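Local coordinates for sensor protein kinase HptS (Staphylococcus aureus, PDB 6LKI), which is a histidine kinase, probably the sensor of a two-component system that transmits an extracellular signal by phosphotransfer, at residues B[36-50]-B[62-75]. Numbering follows the deposited sequence.
Sequences LTNHHDVTATKRELL and YELSGPNQFITNNY
The carboxamide of Gln69 joins the two segments through a hydrogen bond from NE2 to Leu36 O, 2.8 Å long and nearly straight, with an N-H...O angle of 176°. The oxygen lies in the amide plane, whereas the donor is tilted from the carbonyl plane of Leu36. With CG anti to the backbone N and the chain extended beyond it, Gln69 spans the distance from the edge strand to the loop before helix 39-55. Its OE1 is bonded to the hydroxyl of Tyr98 on strand 97-106, so both ends hold the amide against rotation.

Beyond this bond the interface is mostly apolar. Leu36 and Leu64 meet tip to tip, CD1 to CD2 at 3.9 Å, and the methyl CG2 of Thr45 reaches Leu64 CD2. Ile71 turns two branches to the helix: CD1 approaches Val42 CG1, while CG2 packs against the extended aliphatic chain of Lys46, 3.9 Å from its CE.

At the far end Tyr62 presents one ring face to Leu49, whose CB stands 4.0 Å from the centroid and 15° off the normal, a CH-pi contact. Leu50 CD2 sits at the ring edge, in plane, 3.8 Å from CE2, and Leu50 CG comes within 3.4 Å of Tyr62 OH. Asn73 OD1 lies above the opposite face, displaced toward its rim, and accepts from the backbone N of Tyr62 at 2.8 Å.

Helix 39-50 packs along one face of the antiparallel hairpin at the sheet edge, at 37° to strand 69-72 and roughly antiparallel to strand 62-66, consistent with the PAS-like alpha+beta fold of extracellular sensor domains.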
# COMPACT_ATOMS: atom_id res chain seq x y z
N LEU B 36 -0.12 -12.94 -16.75
CA LEU B 36 -1.16 -11.93 -16.60
C LEU B 36 -0.85 -10.63 -17.33
O LEU B 36 -1.63 -9.67 -17.21
CB LEU B 36 -1.42 -11.66 -15.12
CG LEU B 36 -1.97 -12.86 -14.34
CD1 LEU B 36 -2.54 -12.43 -13.00
CD2 LEU B 36 -3.02 -13.61 -15.16
N THR B 37 0.26 -10.55 -18.07
CA THR B 37 0.44 -9.50 -19.05
C THR B 37 -0.10 -9.89 -20.42
O THR B 37 -0.13 -9.05 -21.32
CB THR B 37 1.92 -9.12 -19.18
OG1 THR B 37 2.66 -10.25 -19.67
CG2 THR B 37 2.48 -8.70 -17.83
N ASN B 38 -0.53 -11.14 -20.57
CA ASN B 38 -1.15 -11.63 -21.79
C ASN B 38 -2.66 -11.64 -21.60
O ASN B 38 -3.17 -12.21 -20.62
CB ASN B 38 -0.64 -13.04 -22.12
CG ASN B 38 -1.24 -13.60 -23.39
OD1 ASN B 38 -2.41 -13.97 -23.43
ND2 ASN B 38 -0.43 -13.67 -24.44
N HIS B 39 -3.38 -11.00 -22.53
CA HIS B 39 -4.82 -10.81 -22.33
C HIS B 39 -5.59 -12.12 -22.41
O HIS B 39 -6.67 -12.23 -21.82
CB HIS B 39 -5.36 -9.79 -23.33
CG HIS B 39 -5.51 -10.32 -24.72
ND1 HIS B 39 -6.64 -10.99 -25.14
CD2 HIS B 39 -4.68 -10.28 -25.79
CE1 HIS B 39 -6.50 -11.34 -26.41
NE2 HIS B 39 -5.32 -10.92 -26.83
N HIS B 40 -5.07 -13.12 -23.12
CA HIS B 40 -5.71 -14.43 -23.12
C HIS B 40 -5.66 -15.07 -21.74
O HIS B 40 -6.64 -15.66 -21.28
CB HIS B 40 -5.06 -15.35 -24.16
CG HIS B 40 -5.29 -14.94 -25.57
ND1 HIS B 40 -6.32 -15.44 -26.34
CD2 HIS B 40 -4.61 -14.08 -26.37
CE1 HIS B 40 -6.27 -14.90 -27.54
NE2 HIS B 40 -5.25 -14.07 -27.59
N ASP B 41 -4.51 -14.97 -21.07
CA ASP B 41 -4.37 -15.57 -19.75
C ASP B 41 -5.13 -14.78 -18.69
O ASP B 41 -5.58 -15.36 -17.70
CB ASP B 41 -2.89 -15.68 -19.37
CG ASP B 41 -2.13 -16.64 -20.27
OD1 ASP B 41 -2.75 -17.20 -21.20
OD2 ASP B 41 -0.92 -16.83 -20.05
N VAL B 42 -5.26 -13.47 -18.87
CA VAL B 42 -6.09 -12.68 -17.97
C VAL B 42 -7.55 -13.12 -18.06
O VAL B 42 -8.22 -13.31 -17.04
CB VAL B 42 -5.95 -11.18 -18.29
CG1 VAL B 42 -6.96 -10.36 -17.50
CG2 VAL B 42 -4.53 -10.71 -17.98
N THR B 43 -8.04 -13.30 -19.29
CA THR B 43 -9.40 -13.80 -19.47
C THR B 43 -9.58 -15.17 -18.84
O THR B 43 -10.60 -15.44 -18.19
CB THR B 43 -9.75 -13.84 -20.96
OG1 THR B 43 -9.69 -12.52 -21.51
CG2 THR B 43 -11.14 -14.41 -21.18
N ALA B 44 -8.59 -16.05 -19.01
CA ALA B 44 -8.68 -17.38 -18.42
C ALA B 44 -8.72 -17.30 -16.90
O ALA B 44 -9.43 -18.07 -16.24
CB ALA B 44 -7.51 -18.25 -18.88
N THR B 45 -7.96 -16.37 -16.31
CA THR B 45 -7.96 -16.23 -14.86
C THR B 45 -9.27 -15.63 -14.36
O THR B 45 -9.81 -16.09 -13.34
CB THR B 45 -6.78 -15.36 -14.42
OG1 THR B 45 -5.56 -15.93 -14.92
CG2 THR B 45 -6.71 -15.28 -12.91
N LYS B 46 -9.79 -14.62 -15.05
CA LYS B 46 -11.09 -14.05 -14.68
C LYS B 46 -12.19 -15.10 -14.76
O LYS B 46 -13.08 -15.14 -13.91
CB LYS B 46 -11.42 -12.86 -15.57
CG LYS B 46 -10.60 -11.61 -15.27
CD LYS B 46 -10.95 -10.49 -16.24
CE LYS B 46 -10.18 -9.21 -15.92
NZ LYS B 46 -10.47 -8.13 -16.91
N ARG B 47 -12.15 -15.96 -15.78
CA ARG B 47 -13.15 -17.02 -15.91
C ARG B 47 -13.12 -17.94 -14.70
O ARG B 47 -14.18 -18.32 -14.18
CB ARG B 47 -12.92 -17.81 -17.19
CG ARG B 47 -13.35 -17.09 -18.46
CD ARG B 47 -12.87 -17.84 -19.70
NE ARG B 47 -13.32 -17.21 -20.94
CZ ARG B 47 -12.91 -17.58 -22.15
NH1 ARG B 47 -12.05 -18.57 -22.28
NH2 ARG B 47 -13.37 -16.95 -23.22
N GLU B 48 -11.93 -18.32 -14.24
CA GLU B 48 -11.83 -19.21 -13.09
C GLU B 48 -12.29 -18.53 -11.81
O GLU B 48 -12.98 -19.14 -10.98
CB GLU B 48 -10.39 -19.71 -12.94
CG GLU B 48 -9.92 -20.56 -14.11
CD GLU B 48 -10.81 -21.76 -14.35
OE1 GLU B 48 -11.02 -22.55 -13.40
OE2 GLU B 48 -11.32 -21.91 -15.48
N LEU B 49 -11.92 -17.26 -11.62
CA LEU B 49 -12.31 -16.54 -10.41
C LEU B 49 -13.81 -16.29 -10.36
O LEU B 49 -14.44 -16.47 -9.32
CB LEU B 49 -11.53 -15.23 -10.30
CG LEU B 49 -10.04 -15.33 -10.00
CD1 LEU B 49 -9.37 -13.97 -10.08
CD2 LEU B 49 -9.80 -15.96 -8.63
N LEU B 50 -14.40 -15.87 -11.48
CA LEU B 50 -15.84 -15.66 -11.51
C LEU B 50 -16.60 -16.98 -11.37
O LEU B 50 -17.70 -17.00 -10.79
CB LEU B 50 -16.24 -14.94 -12.80
CG LEU B 50 -15.86 -13.46 -12.83
CD1 LEU B 50 -16.00 -12.89 -14.23
CD2 LEU B 50 -16.71 -12.67 -11.84
N TYR B 62 -13.48 -10.45 -5.35
CA TYR B 62 -12.06 -10.75 -5.37
C TYR B 62 -11.26 -9.52 -5.80
O TYR B 62 -11.73 -8.70 -6.59
CB TYR B 62 -11.74 -11.93 -6.29
CG TYR B 62 -12.19 -11.76 -7.73
CD1 TYR B 62 -11.43 -11.04 -8.64
CD2 TYR B 62 -13.36 -12.35 -8.19
CE1 TYR B 62 -11.83 -10.89 -9.96
CE2 TYR B 62 -13.77 -12.22 -9.50
CZ TYR B 62 -13.00 -11.48 -10.38
OH TYR B 62 -13.41 -11.34 -11.69
N GLU B 63 -10.06 -9.40 -5.24
CA GLU B 63 -9.08 -8.41 -5.66
C GLU B 63 -7.78 -9.16 -5.94
O GLU B 63 -7.18 -9.72 -5.02
CB GLU B 63 -8.88 -7.33 -4.60
CG GLU B 63 -10.05 -6.36 -4.46
CD GLU B 63 -9.71 -5.16 -3.60
OE1 GLU B 63 -8.63 -5.15 -2.97
OE2 GLU B 63 -10.53 -4.21 -3.55
N LEU B 64 -7.37 -9.19 -7.21
CA LEU B 64 -6.12 -9.82 -7.62
C LEU B 64 -5.14 -8.70 -7.94
O LEU B 64 -5.28 -8.02 -8.96
CB LEU B 64 -6.34 -10.73 -8.83
CG LEU B 64 -5.17 -11.62 -9.24
CD1 LEU B 64 -4.76 -12.55 -8.11
CD2 LEU B 64 -5.52 -12.42 -10.49
N SER B 65 -4.15 -8.52 -7.07
CA SER B 65 -3.26 -7.36 -7.13
C SER B 65 -1.85 -7.80 -7.50
O SER B 65 -1.30 -8.71 -6.88
CB SER B 65 -3.25 -6.62 -5.79
OG SER B 65 -4.56 -6.23 -5.41
N GLY B 66 -1.28 -7.13 -8.50
CA GLY B 66 0.09 -7.34 -8.88
C GLY B 66 0.77 -6.02 -9.17
O GLY B 66 0.19 -4.95 -9.01
N PRO B 67 2.04 -6.08 -9.61
CA PRO B 67 2.76 -4.84 -9.93
C PRO B 67 2.05 -4.00 -10.97
O PRO B 67 2.00 -4.37 -12.15
CB PRO B 67 4.12 -5.35 -10.43
CG PRO B 67 3.92 -6.80 -10.75
CD PRO B 67 2.87 -7.28 -9.80
N ASN B 68 1.49 -2.87 -10.54
CA ASN B 68 0.77 -1.93 -11.41
C ASN B 68 -0.39 -2.60 -12.13
O ASN B 68 -0.71 -2.26 -13.28
CB ASN B 68 1.72 -1.27 -12.41
CG ASN B 68 2.73 -0.35 -11.75
OD1 ASN B 68 2.43 0.29 -10.74
ND2 ASN B 68 3.94 -0.30 -12.30
N GLN B 69 -1.05 -3.56 -11.47
CA GLN B 69 -2.15 -4.29 -12.07
C GLN B 69 -3.19 -4.61 -11.00
O GLN B 69 -2.83 -5.02 -9.89
CB GLN B 69 -1.67 -5.58 -12.74
CG GLN B 69 -2.66 -6.20 -13.71
CD GLN B 69 -2.02 -7.27 -14.58
OE1 GLN B 69 -0.87 -7.65 -14.37
NE2 GLN B 69 -2.77 -7.76 -15.56
N PHE B 70 -4.46 -4.42 -11.34
CA PHE B 70 -5.56 -4.59 -10.39
C PHE B 70 -6.73 -5.24 -11.11
O PHE B 70 -7.30 -4.65 -12.02
CB PHE B 70 -5.97 -3.23 -9.79
CG PHE B 70 -6.99 -3.33 -8.70
CD1 PHE B 70 -6.69 -3.95 -7.50
CD2 PHE B 70 -8.26 -2.79 -8.87
CE1 PHE B 70 -7.64 -4.03 -6.49
CE2 PHE B 70 -9.20 -2.87 -7.86
CZ PHE B 70 -8.89 -3.49 -6.67
N ILE B 71 -7.08 -6.46 -10.68
CA ILE B 71 -8.15 -7.25 -11.30
C ILE B 71 -9.20 -7.52 -10.24
O ILE B 71 -8.89 -8.08 -9.18
CB ILE B 71 -7.60 -8.56 -11.90
CG1 ILE B 71 -6.71 -8.26 -13.11
CG2 ILE B 71 -8.74 -9.49 -12.27
CD1 ILE B 71 -5.89 -9.45 -13.56
N THR B 72 -10.45 -7.15 -10.53
CA THR B 72 -11.51 -7.26 -9.54
C THR B 72 -12.85 -7.42 -10.23
O THR B 72 -13.03 -7.01 -11.38
CB THR B 72 -11.52 -6.05 -8.60
OG1 THR B 72 -12.47 -6.26 -7.54
CG2 THR B 72 -11.90 -4.78 -9.37
N ASN B 73 -13.80 -8.01 -9.51
CA ASN B 73 -15.20 -8.01 -9.91
C ASN B 73 -16.02 -7.00 -9.12
O ASN B 73 -17.25 -7.01 -9.19
CB ASN B 73 -15.81 -9.41 -9.76
CG ASN B 73 -15.94 -9.83 -8.32
OD1 ASN B 73 -15.09 -9.52 -7.49
ND2 ASN B 73 -17.01 -10.56 -8.00
N ASN B 74 -15.36 -6.13 -8.36
CA ASN B 74 -16.02 -5.05 -7.63
C ASN B 74 -16.19 -3.85 -8.56
O ASN B 74 -15.59 -2.79 -8.40
CB ASN B 74 -15.22 -4.70 -6.38
CG ASN B 74 -15.89 -3.65 -5.52
OD1 ASN B 74 -17.07 -3.35 -5.68
ND2 ASN B 74 -15.13 -3.08 -4.58
N TYR B 75 -17.03 -4.06 -9.58
CA TYR B 75 -17.16 -3.09 -10.67
C TYR B 75 -17.76 -1.77 -10.20
O TYR B 75 -17.47 -0.72 -10.78
CB TYR B 75 -18.00 -3.68 -11.80
CG TYR B 75 -17.50 -5.02 -12.29
CD1 TYR B 75 -16.31 -5.13 -12.99
CD2 TYR B 75 -18.23 -6.18 -12.04
CE1 TYR B 75 -15.85 -6.36 -13.44
CE2 TYR B 75 -17.78 -7.42 -12.48
CZ TYR B 75 -16.59 -7.50 -13.18
OH TYR B 75 -16.15 -8.72 -13.62